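Local coordinates for protein aminotransferase AspB (Helicobacter pylori 26695, PDB 3EZS) that probably acts as a pyridoxal 5'-phosphate-dependent aminotransferase of the class I and II family, moving amino groups between amino acids and keto acids, at residues A[37-40]-A[41-45]; A[285-288]-A[289-293]; A[323-326]-A[327-331]; A[365-368]-A[369-372]. One frame throughout, in Å; residues are numbered along the deposited sequence.

How the contacts relate
From the N terminus, contact 1 (37-45) covers the entry into helix 39-46, contact 2 (285-293) the middle of helix 280-299, contact 3 (323-331) the end of helix 319-330, and contact 4 (365-372) the end of helix 358-372. Each is local, within or at an end of its own helix, so they follow in series, close no long loop and neither nest nor cross. In space they join in two pairs: Pro38 CG of contact 1 lies 3.8 Å from Phe285 CE2 of contact 2, and contacts 3 and 4 pack helix on helix, with Leu326 against Ile368 and a probable hydrogen bond between Glu330 and Tyr371. Contacts 2 and 4 come within about 5 Å at their nearest atoms without touching.

Contact 1 of 4, residues A[37-40]-A[41-45]; sequences TPKF and IQDAL
Ile41 lays CG1 over one face of the Phe40 ring, a CH-pi contact with the carbon 3.7 Å from the ring centroid and offset toward the rim. Phe40 holds CG between its backbone N and carbonyl carbon (chi1 81°), which brings the ring back over its neighbour's side chain. The CD1 tip of Ile41 reaches Pro38 CD at 3.9 Å, the two side chains running alongside, while Ile41 CG2 meets Thr37 CG2 at 3.8 Å, nearly crosswise. This is the first turn of helix 39-46, with Pro38 at the N-cap position. Among the polar contacts, Gln42 NE2 reaches back to Thr37 O at 2.9 Å, the acceptor lying in the amide plane and the bond fairly straight at 164°; Gln42 OE1 is taken by Thr49 of the second subunit, so both ends of the amide are held. Thr37 OG1 bonds to Ser234 O. One turn on, the extended Lys39 chain passes Asp43 at a slant, and NZ makes a long salt bridge of 3.5 Å to Asp43 OD2. In the backbone, Asp43 N bonds to Lys39 O at 2.8 Å, and Pro38 O receives weak bonds from Ile41 N and Gln42 N.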
loop_
_atom_site.group_PDB
_atom_site.type_symbol
_atom_site.label_atom_id
_atom_site.label_comp_id
_atom_site.label_asym_id
_atom_site.label_seq_id
_atom_site.Cartn_x
_atom_site.Cartn_y
_atom_site.Cartn_z
ATOM N N THR A 37 -0.978 -18.424 -13.876
ATOM C CA THR A 37 -1.959 -18.333 -12.802
ATOM C C THR A 37 -3.124 -19.265 -13.169
ATOM O O THR A 37 -3.562 -19.260 -14.319
ATOM C CB THR A 37 -2.441 -16.886 -12.626
ATOM O OG1 THR A 37 -1.343 -16.096 -12.150
ATOM C CG2 THR A 37 -3.618 -16.824 -11.623
ATOM N N PRO A 38 -3.581 -20.109 -12.229
ATOM C CA PRO A 38 -4.688 -21.017 -12.552
ATOM C C PRO A 38 -5.904 -20.318 -13.144
ATOM O O PRO A 38 -6.309 -19.250 -12.666
ATOM C CB PRO A 38 -5.028 -21.643 -11.202
ATOM C CG PRO A 38 -3.704 -21.638 -10.489
ATOM C CD PRO A 38 -3.073 -20.344 -10.870
ATOM N N LYS A 39 -6.468 -20.929 -14.183
ATOM C CA LYS A 39 -7.623 -20.384 -14.902
ATOM C C LYS A 39 -8.781 -19.945 -14.007
ATOM O O LYS A 39 -9.339 -18.854 -14.223
ATOM C CB LYS A 39 -8.174 -21.408 -15.899
ATOM C CG LYS A 39 -9.029 -20.779 -16.982
ATOM C CD LYS A 39 -10.063 -21.713 -17.565
ATOM C CE LYS A 39 -10.959 -20.969 -18.552
ATOM N NZ LYS A 39 -12.238 -21.696 -18.754
ATOM N N PHE A 40 -9.150 -20.772 -13.021
ATOM C CA PHE A 40 -10.305 -20.440 -12.168
ATOM C C PHE A 40 -10.121 -19.116 -11.402
ATOM O O PHE A 40 -11.095 -18.413 -11.134
ATOM C CB PHE A 40 -10.679 -21.581 -11.212
ATOM C CG PHE A 40 -9.841 -21.660 -9.951
ATOM C CD1 PHE A 40 -8.621 -22.324 -9.947
ATOM C CD2 PHE A 40 -10.322 -21.138 -8.749
ATOM C CE1 PHE A 40 -7.861 -22.422 -8.784
ATOM C CE2 PHE A 40 -9.576 -21.227 -7.585
ATOM C CZ PHE A 40 -8.343 -21.876 -7.592
ATOM N N ILE A 41 -8.873 -18.803 -11.057
ATOM C CA ILE A 41 -8.514 -17.557 -10.371
ATOM C C ILE A 41 -8.706 -16.385 -11.342
ATOM O O ILE A 41 -9.328 -15.382 -11.001
ATOM C CB ILE A 41 -7.066 -17.644 -9.843
ATOM C CG1 ILE A 41 -7.000 -18.692 -8.721
ATOM C CG2 ILE A 41 -6.567 -16.317 -9.332
ATOM C CD1 ILE A 41 -5.605 -19.018 -8.278
ATOM N N GLN A 42 -8.208 -16.545 -12.567
ATOM C CA GLN A 42 -8.368 -15.551 -13.604
ATOM C C GLN A 42 -9.837 -15.320 -13.941
ATOM O O GLN A 42 -10.232 -14.185 -14.133
ATOM C CB GLN A 42 -7.626 -15.969 -14.872
ATOM C CG GLN A 42 -6.088 -16.104 -14.716
ATOM C CD GLN A 42 -5.402 -16.226 -16.063
ATOM O OE1 GLN A 42 -5.672 -15.421 -16.959
ATOM N NE2 GLN A 42 -4.489 -17.213 -16.212
ATOM N N ASP A 43 -10.629 -16.395 -14.041
ATOM C CA ASP A 43 -12.061 -16.295 -14.314
ATOM C C ASP A 43 -12.828 -15.573 -13.195
ATOM O O ASP A 43 -13.801 -14.862 -13.460
ATOM C CB ASP A 43 -12.677 -17.687 -14.551
ATOM C CG ASP A 43 -12.256 -18.319 -15.889
ATOM O OD1 ASP A 43 -11.744 -17.609 -16.800
ATOM O OD2 ASP A 43 -12.456 -19.547 -16.022
ATOM N N ALA A 44 -12.412 -15.766 -11.948
ATOM C CA ALA A 44 -13.037 -15.068 -10.817
ATOM C C ALA A 44 -12.834 -13.558 -10.995
ATOM O O ALA A 44 -13.753 -12.779 -10.789
ATOM C CB ALA A 44 -12.436 -15.544 -9.505
ATOM N N LEU A 45 -11.622 -13.156 -11.399
ATOM C CA LEU A 45 -11.319 -11.745 -11.655
ATOM C C LEU A 45 -12.192 -11.217 -12.786
ATOM O O LEU A 45 -12.826 -10.176 -12.631
ATOM C CB LEU A 45 -9.831 -11.538 -11.971
ATOM C CG LEU A 45 -9.333 -10.130 -12.372
ATOM C CD1 LEU A 45 -9.796 -9.037 -11.420
ATOM C CD2 LEU A 45 -7.794 -10.129 -12.493
#

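Contact 2 of 4, residues A[285-288]-A[289-293]; sequences FRNI and YANNL
Four successive i to i+4 backbone bonds run across the junction, from Tyr289 N to Phe285 O, Ala290 N to Arg286 O, Asn291 N to Asn287 O and Asn292 N to Ile288 O, the shortest being that of Ala290 N to Arg286 O at 2.7 Å. The motif is regular alpha-helix, the middle of the long helix 280-299. Tyr289 keeps its CG beside the backbone N (chi1 -59°), which leans the ring back along the preceding turn: CD2 lies 3.4 Å from Phe285 O, and CE2 is 4.3 Å from Phe285 CB, a loose apolar touch. Farther out this ring meets that of Phe310 at about 45°. Arg286 is bent at chi3, and its NH1 passes Ala290 CB at 3.9 Å on its way to Tyr200 O, while NH2 makes a salt bridge with Glu283 one turn earlier. On another side of the helix the Asn287 amide stands almost perpendicular to that of Asn291, with Asn287 OD1 3.3 Å from Asn291 ND2, but this holds for one of two modelled Asn287 conformers and is doubtful. Asn292 is buried and its amide is turned to helix 358-372 and the loop before it: OD1 bonds to Thr358, and ND2 to the carbonyl oxygens of Leu354 and Tyr356. Beside these bonds the amide lies alongside Ile288, whose CG2 methyl is 4.0 Å from Asn292 ND2.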
loop_
_atom_site.group_PDB
_atom_site.type_symbol
_atom_site.label_atom_id
_atom_site.label_comp_id
_atom_site.label_asym_id
_atom_site.label_seq_id
_atom_site.Cartn_x
_atom_site.Cartn_y
_atom_site.Cartn_z
ATOM N N PHE A 285 1.304 -27.020 -7.560
ATOM C CA PHE A 285 2.573 -26.296 -7.576
ATOM C C PHE A 285 3.565 -26.851 -6.552
ATOM O O PHE A 285 4.750 -27.000 -6.860
ATOM C CB PHE A 285 2.367 -24.796 -7.384
ATOM C CG PHE A 285 1.544 -24.153 -8.465
ATOM C CD1 PHE A 285 1.916 -24.272 -9.813
ATOM C CD2 PHE A 285 0.423 -23.392 -8.141
ATOM C CE1 PHE A 285 1.153 -23.683 -10.818
ATOM C CE2 PHE A 285 -0.344 -22.801 -9.139
ATOM C CZ PHE A 285 0.029 -22.940 -10.482
ATOM N N ARG A 286 3.085 -27.181 -5.354
ATOM C CA ARG A 286 3.947 -27.726 -4.294
ATOM C C ARG A 286 4.661 -28.981 -4.773
ATOM O O ARG A 286 5.829 -29.193 -4.475
ATOM C CB ARG A 286 3.149 -28.080 -3.044
ATOM C CG ARG A 286 4.055 -28.421 -1.841
ATOM C CD ARG A 286 3.319 -29.075 -0.683
ATOM N NE ARG A 286 2.779 -30.397 -1.038
ATOM C CZ ARG A 286 3.503 -31.518 -1.188
ATOM N NH1 ARG A 286 4.820 -31.527 -1.040
ATOM N NH2 ARG A 286 2.904 -32.658 -1.522
ATOM N N ASN A 287 3.940 -29.823 -5.493
ATOM C CA ASN A 287 4.531 -31.035 -5.993
ATOM C C ASN A 287 5.723 -30.769 -6.917
ATOM O O ASN A 287 6.682 -31.506 -6.880
ATOM C CB ASN A 287 3.505 -31.874 -6.723
ATOM C CG ASN A 287 4.041 -33.216 -7.059
ATOM O OD1 ASN A 287 4.290 -33.510 -8.222
ATOM N ND2 ASN A 287 4.327 -34.015 -6.029
ATOM N N ILE A 288 5.653 -29.708 -7.718
ATOM C CA ILE A 288 6.755 -29.343 -8.604
ATOM C C ILE A 288 7.953 -28.913 -7.758
ATOM O O ILE A 288 9.069 -29.362 -7.991
ATOM C CB ILE A 288 6.391 -28.204 -9.584
ATOM C CG1 ILE A 288 5.305 -28.636 -10.572
ATOM C CG2 ILE A 288 7.611 -27.775 -10.405
ATOM C CD1 ILE A 288 4.771 -27.447 -11.398
ATOM N N TYR A 289 7.718 -28.062 -6.768
ATOM C CA TYR A 289 8.805 -27.636 -5.892
ATOM C C TYR A 289 9.339 -28.803 -5.053
ATOM O O TYR A 289 10.524 -28.839 -4.751
ATOM C CB TYR A 289 8.391 -26.487 -4.977
ATOM C CG TYR A 289 7.925 -25.236 -5.699
ATOM C CD1 TYR A 289 8.722 -24.617 -6.647
ATOM C CD2 TYR A 289 6.694 -24.659 -5.399
ATOM C CE1 TYR A 289 8.293 -23.459 -7.311
ATOM C CE2 TYR A 289 6.256 -23.510 -6.045
ATOM C CZ TYR A 289 7.057 -22.917 -6.996
ATOM O OH TYR A 289 6.617 -21.783 -7.615
ATOM N N ALA A 290 8.464 -29.746 -4.689
ATOM C CA ALA A 290 8.860 -30.945 -3.949
ATOM C C ALA A 290 9.849 -31.730 -4.775
ATOM O O ALA A 290 10.911 -32.102 -4.274
ATOM C CB ALA A 290 7.652 -31.817 -3.636
ATOM N N ASN A 291 9.493 -31.965 -6.039
ATOM C CA ASN A 291 10.362 -32.686 -6.983
ATOM C C ASN A 291 11.640 -31.951 -7.354
ATOM O O ASN A 291 12.649 -32.598 -7.664
ATOM C CB ASN A 291 9.592 -33.086 -8.238
ATOM C CG ASN A 291 8.544 -34.164 -7.964
ATOM O OD1 ASN A 291 8.726 -35.006 -7.084
ATOM N ND2 ASN A 291 7.469 -34.170 -8.751
ATOM N N ASN A 292 11.612 -30.617 -7.330
ATOM C CA ASN A 292 12.832 -29.828 -7.582
ATOM C C ASN A 292 13.859 -30.067 -6.476
ATOM O O ASN A 292 15.023 -30.340 -6.768
ATOM C CB ASN A 292 12.527 -28.325 -7.724
ATOM C CG ASN A 292 11.708 -28.006 -8.958
ATOM O OD1 ASN A 292 11.511 -28.869 -9.812
ATOM N ND2 ASN A 292 11.241 -26.761 -9.071
ATOM N N LEU A 293 13.419 -29.993 -5.214
ATOM C CA LEU A 293 14.305 -30.238 -4.067
ATOM C C LEU A 293 14.868 -31.661 -4.075
ATOM O O LEU A 293 16.042 -31.859 -3.766
ATOM C CB LEU A 293 13.575 -30.013 -2.728
ATOM C CG LEU A 293 13.082 -28.632 -2.319
ATOM C CD1 LEU A 293 12.350 -28.695 -0.956
ATOM C CD2 LEU A 293 14.241 -27.629 -2.268
#

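Contact 3 of 4, residues A[323-326]-A[327-331]; sequences AKTL and YQNEG
Asn329 folds its amide back over the preceding turn and overlaps Thr325, ND2 lying 3.3 Å from Thr325 CG2 and 3.0 Å from Thr325 O. The two side chains run alongside each other in the same direction. With CG of Asn329 beside its own backbone N (chi1 -66°), the amide is carried toward the earlier turn. Thr325 turns its methyl to this neighbour, while its hydroxyl OG1 bonds to Asn321 O, one turn back. Leu326 and Glu330 form the next pair: in the conformer described they cross at about a right angle and CD1 of Leu326 comes 4.0 Å from CG of Glu330, a contact the second modelled leucine conformer leaves doubtful. The Glu330 chain is bent at chi2, which carries its carboxylate away from Leu326; OE2 is hydrogen-bonded to Tyr371 OH. Beneath these side chains the backbone remains helical, with Asn329 N bonded to Thr325 O at 3.0 Å and Glu330 N to Leu326 O at 2.8 Å. The last turn closes with Gly331 N on Tyr327 O at 3.0 Å, and Gly331 then leaves the helix with a positive phi of 71°, a backbone shape that favours glycine. Helix 319-330 runs between two other helices. Thr325, Leu326, Asn329 and Glu330 lie against helix 358-372, whereas Ala323, Lys324 and Tyr327 meet Leu15 and Leu16 of helix 8-16; Gln328 is joined to Lys22 by backbone hydrogen bonding, and Leu326 also packs on Ile332 and Thr334, just before the short strand 335-336.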
loop_
_atom_site.group_PDB
_atom_site.type_symbol
_atom_site.label_atom_id
_atom_site.label_comp_id
_atom_site.label_asym_id
_atom_site.label_seq_id
_atom_site.Cartn_x
_atom_site.Cartn_y
_atom_site.Cartn_z
ATOM N N ALA A 323 29.731 -17.490 -8.955
ATOM C CA ALA A 323 28.673 -16.903 -9.787
ATOM C C ALA A 323 29.240 -16.411 -11.111
ATOM O O ALA A 323 28.626 -16.644 -12.139
ATOM C CB ALA A 323 27.944 -15.752 -9.063
ATOM N N LYS A 324 30.398 -15.738 -11.061
ATOM C CA LYS A 324 31.076 -15.190 -12.243
ATOM C C LYS A 324 31.482 -16.277 -13.201
ATOM O O LYS A 324 31.212 -16.172 -14.389
ATOM C CB LYS A 324 32.315 -14.346 -11.853
ATOM C CG LYS A 324 32.047 -12.846 -11.657
ATOM C CD LYS A 324 32.995 -12.149 -10.655
ATOM C CE LYS A 324 34.478 -12.411 -10.848
ATOM N NZ LYS A 324 35.286 -11.911 -9.682
ATOM N N THR A 325 32.150 -17.301 -12.674
ATOM C CA THR A 325 32.598 -18.442 -13.468
ATOM C C THR A 325 31.437 -19.161 -14.150
ATOM O O THR A 325 31.504 -19.455 -15.353
ATOM C CB THR A 325 33.380 -19.479 -12.606
ATOM O OG1 THR A 325 34.499 -18.830 -12.005
ATOM C CG2 THR A 325 33.902 -20.645 -13.472
ATOM N N LEU A 326 30.374 -19.438 -13.395
ATOM C CA LEU A 326 29.235 -20.154 -13.950
ATOM C C LEU A 326 28.532 -19.341 -15.057
ATOM O O LEU A 326 28.135 -19.888 -16.079
ATOM C CB LEU A 326 28.266 -20.528 -12.822
ATOM C CG LEU A 326 27.137 -21.505 -13.138
ATOM C CD1 LEU A 326 27.655 -22.881 -13.477
ATOM C CD2 LEU A 326 26.199 -21.572 -11.954
ATOM N N TYR A 327 28.387 -18.043 -14.844
ATOM C CA TYR A 327 27.733 -17.193 -15.821
ATOM C C TYR A 327 28.577 -17.033 -17.086
ATOM O O TYR A 327 28.063 -17.106 -18.206
ATOM C CB TYR A 327 27.446 -15.838 -15.208
ATOM C CG TYR A 327 26.678 -14.918 -16.108
ATOM C CD1 TYR A 327 25.358 -15.206 -16.454
ATOM C CD2 TYR A 327 27.237 -13.730 -16.570
ATOM C CE1 TYR A 327 24.629 -14.355 -17.274
ATOM C CE2 TYR A 327 26.514 -12.872 -17.389
ATOM C CZ TYR A 327 25.208 -13.186 -17.728
ATOM O OH TYR A 327 24.482 -12.340 -18.529
ATOM N N GLN A 328 29.865 -16.788 -16.898
ATOM C CA GLN A 328 30.813 -16.649 -17.989
ATOM C C GLN A 328 30.829 -17.871 -18.898
ATOM O O GLN A 328 30.741 -17.750 -20.109
ATOM C CB GLN A 328 32.202 -16.455 -17.367
ATOM C CG GLN A 328 33.414 -16.521 -18.266
ATOM C CD GLN A 328 33.508 -15.372 -19.217
ATOM O OE1 GLN A 328 34.381 -14.516 -19.065
ATOM N NE2 GLN A 328 32.598 -15.319 -20.197
ATOM N N ASN A 329 30.945 -19.044 -18.293
ATOM C CA ASN A 329 31.050 -20.296 -19.015
ATOM C C ASN A 329 29.751 -21.002 -19.419
ATOM O O ASN A 329 29.709 -21.657 -20.465
ATOM C CB ASN A 329 31.859 -21.278 -18.177
ATOM C CG ASN A 329 33.299 -20.848 -17.994
ATOM O OD1 ASN A 329 33.988 -20.535 -18.949
ATOM N ND2 ASN A 329 33.764 -20.886 -16.766
ATOM N N GLU A 330 28.721 -20.904 -18.584
ATOM C CA GLU A 330 27.475 -21.611 -18.837
ATOM C C GLU A 330 26.239 -20.759 -19.034
ATOM O O GLU A 330 25.202 -21.290 -19.428
ATOM C CB GLU A 330 27.204 -22.573 -17.673
ATOM C CG GLU A 330 28.337 -23.535 -17.375
ATOM C CD GLU A 330 28.670 -24.439 -18.548
ATOM O OE1 GLU A 330 27.789 -24.693 -19.391
ATOM O OE2 GLU A 330 29.828 -24.891 -18.627
ATOM N N GLY A 331 26.345 -19.458 -18.780
ATOM C CA GLY A 331 25.200 -18.554 -18.839
ATOM C C GLY A 331 24.210 -18.747 -17.703
ATOM O O GLY A 331 23.137 -18.133 -17.710
#

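Contact 4 of 4, residues A[365-368]-A[369-372]; sequences LEII and ETYR
Thr370 bends its hydroxyl back onto Ile367 O, in the last turns of the C-terminal helix 358-372. OG1, placed between the backbone N and carbonyl carbon of Thr370 (chi1 64°), gives a short bond of 2.5 Å to Ile367 O, in the carbonyl plane and on a lone pair. Ile367 O also takes Tyr371 N at 3.3 Å, so two donors grip one oxygen, which sits at the edge of the Tyr371 ring, 3.3 Å from CD1. Thr370, like Glu366 a turn before it, is on the solvent side, where Glu366 offers its neighbour little beyond the backbone bond from Thr370 N to Glu366 O. At the margin between this side and the packed one, Ile367 runs alongside Tyr371, CG2 to CE1 at 4.0 Å. The packed side is different. Ile368 is buried against Phe322 of helix 319-330 and against Leu314, and Leu365 against helix 280-299. Glu369 is buried too, its OE2 bonded to Lys301 N. Its charge is met by Arg372, whose guanidinium also reaches the carbonyl oxygens of Lys301 and Pro315. The arginine comes side-on with Glu369 OE1 in its plane, and both nitrogens converge on that single oxygen, NE at 2.9 Å and NH2 at 3.0 Å from Glu369 OE1.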
loop_
_atom_site.group_PDB
_atom_site.type_symbol
_atom_site.label_atom_id
_atom_site.label_comp_id
_atom_site.label_asym_id
_atom_site.label_seq_id
_atom_site.Cartn_x
_atom_site.Cartn_y
_atom_site.Cartn_z
ATOM N N LEU A 365 21.410 -28.086 -13.210
ATOM C CA LEU A 365 21.844 -28.468 -11.863
ATOM C C LEU A 365 23.032 -29.408 -11.933
ATOM O O LEU A 365 23.935 -29.317 -11.105
ATOM C CB LEU A 365 20.697 -29.080 -11.041
ATOM C CG LEU A 365 19.505 -28.177 -10.684
ATOM C CD1 LEU A 365 18.439 -28.983 -9.945
ATOM C CD2 LEU A 365 19.941 -26.987 -9.852
ATOM N N GLU A 366 23.042 -30.312 -12.914
ATOM C CA GLU A 366 24.195 -31.207 -13.107
ATOM C C GLU A 366 25.466 -30.425 -13.468
ATOM O O GLU A 366 26.568 -30.719 -12.969
ATOM C CB GLU A 366 23.897 -32.249 -14.184
ATOM C CG GLU A 366 22.901 -33.298 -13.690
ATOM C CD GLU A 366 22.535 -34.374 -14.724
ATOM O OE1 GLU A 366 22.887 -34.248 -15.930
ATOM O OE2 GLU A 366 21.887 -35.364 -14.298
ATOM N N ILE A 367 25.287 -29.429 -14.333
ATOM C CA ILE A 367 26.374 -28.577 -14.772
ATOM C C ILE A 367 26.969 -27.855 -13.566
ATOM O O ILE A 367 28.188 -27.860 -13.359
ATOM C CB ILE A 367 25.884 -27.571 -15.829
ATOM C CG1 ILE A 367 25.564 -28.297 -17.136
ATOM C CG2 ILE A 367 26.952 -26.543 -16.129
ATOM C CD1 ILE A 367 24.877 -27.427 -18.194
ATOM N N ILE A 368 26.094 -27.259 -12.764
ATOM C CA ILE A 368 26.519 -26.579 -11.558
ATOM C C ILE A 368 27.388 -27.504 -10.702
ATOM O O ILE A 368 28.468 -27.103 -10.262
ATOM C CB ILE A 368 25.310 -26.062 -10.755
ATOM C CG1 ILE A 368 24.673 -24.865 -11.474
ATOM C CG2 ILE A 368 25.729 -25.633 -9.306
ATOM C CD1 ILE A 368 23.302 -24.355 -10.855
ATOM N N GLU A 369 26.930 -28.745 -10.493
ATOM C CA GLU A 369 27.665 -29.707 -9.675
ATOM C C GLU A 369 29.054 -29.993 -10.240
ATOM O O GLU A 369 30.007 -30.077 -9.467
ATOM C CB GLU A 369 26.855 -30.999 -9.458
ATOM C CG GLU A 369 27.551 -32.106 -8.597
ATOM C CD GLU A 369 27.773 -31.728 -7.121
ATOM O OE1 GLU A 369 27.488 -30.590 -6.716
ATOM O OE2 GLU A 369 28.230 -32.591 -6.340
ATOM N N THR A 370 29.186 -30.109 -11.569
ATOM C CA THR A 370 30.504 -30.333 -12.178
ATOM C C THR A 370 31.491 -29.197 -11.843
ATOM O O THR A 370 32.671 -29.443 -11.702
ATOM C CB THR A 370 30.458 -30.507 -13.726
ATOM O OG1 THR A 370 30.003 -29.295 -14.336
ATOM C CG2 THR A 370 29.544 -31.685 -14.161
ATOM N N TYR A 371 31.019 -27.958 -11.712
ATOM C CA TYR A 371 31.925 -26.836 -11.361
ATOM C C TYR A 371 32.317 -26.814 -9.886
ATOM O O TYR A 371 33.350 -26.258 -9.507
ATOM C CB TYR A 371 31.304 -25.482 -11.734
ATOM C CG TYR A 371 31.436 -25.166 -13.202
ATOM C CD1 TYR A 371 30.555 -25.690 -14.122
ATOM C CD2 TYR A 371 32.467 -24.354 -13.665
ATOM C CE1 TYR A 371 30.685 -25.410 -15.486
ATOM C CE2 TYR A 371 32.607 -24.064 -15.011
ATOM C CZ TYR A 371 31.715 -24.598 -15.915
ATOM O OH TYR A 371 31.852 -24.315 -17.241
ATOM N N ARG A 372 31.493 -27.444 -9.072
ATOM C CA ARG A 372 31.650 -27.439 -7.638
ATOM C C ARG A 372 32.448 -28.628 -7.156
ATOM O O ARG A 372 33.313 -28.490 -6.298
ATOM C CB ARG A 372 30.246 -27.479 -7.032
ATOM C CG ARG A 372 30.138 -26.986 -5.632
ATOM C CD ARG A 372 28.690 -26.987 -5.191
ATOM N NE ARG A 372 28.240 -28.348 -4.983
ATOM C CZ ARG A 372 28.236 -28.982 -3.815
ATOM N NH1 ARG A 372 28.605 -28.373 -2.694
ATOM N NH2 ARG A 372 27.820 -30.243 -3.768
#